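Local coordinates for protein pseudoaglycone deacetylase Dbv21 (Actinoplanes teichomyceticus, PDB 3DFI) that probably removes an acetyl group from a glycopeptide pseudoaglycone during A40926 biosynthesis, as a zinc-binding member of the PIG-L de-N-acetylase family, at residues P50-S53 against P54-R58. Sequence-based numbering, arbitrary orientation.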
loop_
_atom_site.group_PDB
_atom_site.type_symbol
_atom_site.label_atom_id
_atom_site.label_comp_id
_atom_site.label_asym_id
_atom_site.label_seq_id
_atom_site.Cartn_x
_atom_site.Cartn_y
_atom_site.Cartn_z
ATOM N N PRO A 50 -4.418 9.291 22.793
ATOM C CA PRO A 50 -5.620 9.134 23.610
ATOM C C PRO A 50 -5.914 10.453 24.333
ATOM O O PRO A 50 -4.972 11.205 24.601
ATOM C CB PRO A 50 -5.219 8.061 24.640
ATOM C CG PRO A 50 -4.013 7.413 24.094
ATOM C CD PRO A 50 -3.305 8.489 23.325
ATOM N N PRO A 51 -7.190 10.712 24.692
ATOM C CA PRO A 51 -8.339 9.800 24.611
ATOM C C PRO A 51 -9.038 9.806 23.258
ATOM O O PRO A 51 -8.963 10.796 22.528
ATOM C CB PRO A 51 -9.280 10.318 25.706
ATOM C CG PRO A 51 -8.845 11.741 26.001
ATOM C CD PRO A 51 -7.579 12.027 25.231
ATOM N N TYR A 52 -9.712 8.701 22.939
ATOM C CA TYR A 52 -10.366 8.532 21.638
ATOM C C TYR A 52 -11.888 8.529 21.729
ATOM O O TYR A 52 -12.454 8.460 22.816
ATOM C CB TYR A 52 -9.913 7.223 20.981
ATOM C CG TYR A 52 -8.431 7.134 20.728
ATOM C CD1 TYR A 52 -7.834 7.880 19.709
ATOM C CD2 TYR A 52 -7.622 6.292 21.499
ATOM C CE1 TYR A 52 -6.473 7.808 19.470
ATOM C CE2 TYR A 52 -6.251 6.205 21.261
ATOM C CZ TYR A 52 -5.691 6.967 20.240
ATOM O OH TYR A 52 -4.351 6.905 20.002
ATOM N N SER A 53 -12.537 8.593 20.568
ATOM C CA SER A 53 -13.986 8.425 20.465
ATOM C C SER A 53 -14.357 6.946 20.622
ATOM O O SER A 53 -13.557 6.072 20.273
ATOM C CB SER A 53 -14.492 8.947 19.116
ATOM O OG SER A 53 -14.133 8.075 18.058
ATOM N N PRO A 54 -15.572 6.655 21.135
ATOM C CA PRO A 54 -16.041 5.263 21.186
ATOM C C PRO A 54 -15.907 4.533 19.838
ATOM O O PRO A 54 -15.534 3.361 19.810
ATOM C CB PRO A 54 -17.516 5.404 21.572
ATOM C CG PRO A 54 -17.585 6.687 22.314
ATOM C CD PRO A 54 -16.567 7.591 21.697
ATOM N N ALA A 55 -16.193 5.229 18.738
ATOM C CA ALA A 55 -16.079 4.652 17.396
ATOM C C ALA A 55 -14.645 4.235 17.057
ATOM O O ALA A 55 -14.433 3.295 16.277
ATOM C CB ALA A 55 -16.610 5.623 16.359
ATOM N N ALA A 56 -13.672 4.942 17.641
ATOM C CA ALA A 56 -12.247 4.629 17.471
ATOM C C ALA A 56 -11.822 3.571 18.482
ATOM O O ALA A 56 -10.982 2.723 18.185
ATOM C CB ALA A 56 -11.399 5.878 17.639
ATOM N N GLU A 57 -12.411 3.645 19.674
ATOM C CA GLU A 57 -12.187 2.679 20.743
ATOM C C GLU A 57 -12.590 1.272 20.297
ATOM O O GLU A 57 -12.021 0.281 20.755
ATOM C CB GLU A 57 -13.014 3.058 21.969
ATOM C CG GLU A 57 -12.349 2.771 23.296
ATOM C CD GLU A 57 -11.774 4.024 23.938
ATOM O OE1 GLU A 57 -10.981 4.721 23.266
ATOM O OE2 GLU A 57 -12.117 4.306 25.115
ATOM N N ARG A 58 -13.575 1.204 19.403
ATOM C CA ARG A 58 -14.137 -0.054 18.927
ATOM C C ARG A 58 -13.164 -0.714 17.965
ATOM O O ARG A 58 -12.942 -1.921 18.024
ATOM C CB ARG A 58 -15.492 0.204 18.250
ATOM C CG ARG A 58 -16.504 -0.948 18.320
ATOM C CD ARG A 58 -16.652 -1.638 16.958
ATOM N NE ARG A 58 -17.802 -2.549 16.912
ATOM C CZ ARG A 58 -18.279 -3.126 15.807
ATOM N NH1 ARG A 58 -17.719 -2.895 14.622
ATOM N NH2 ARG A 58 -19.329 -3.935 15.885
#
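S53 is the N-cap of helix 54-63: its side chain accepts the backbone N-H of A56, and its carbonyl oxygen accepts that of E57. The cap ends the loop that follows strand 37-42 in this PIG-L type alpha/beta domain, at the surface and away from the zinc site. P54 opens the helix at N1. As a proline it has no N-H to be satisfied there, and P54 O takes the helical bond from R58 N. A55 comes next, and its CB lies 3.9 Å from S53 OG, a loose contact beside the cap. A56 N lies 3.2 Å from S53 OG and gives it the capping bond. The N-H...O angle of this bond is 139°. S53 OG sits between its own backbone N and carbonyl carbon (chi1 73°), which turns it toward that N-H. The same A56 N also lies 2.9 Å from S53 O and bonds to it from well above the carbonyl plane. One N-H is thus shared by two oxygens of the cap residue. A56 is buried, and its CB packs on Y52 CB at 3.9 Å. The Y52 ring meets H60 of helix 54-63 edge-to-face, and its hydroxyl bonds to A48 O of the loop and to A71 N at the start of helix 71-86. E57 closes the first turn. Its N-H gives S53 O a second and straighter bond, nearly in line with the C=O. The E57 side chain bends at chi2 and crosses Y52 at about a right angle. Its carboxylate plane stands 87° from the ring plane. E57 OE1 lies near the ring plane at its edge, 4.1 Å from Y52 CD2. It comes closer to Y52 CB, at 3.6 Å.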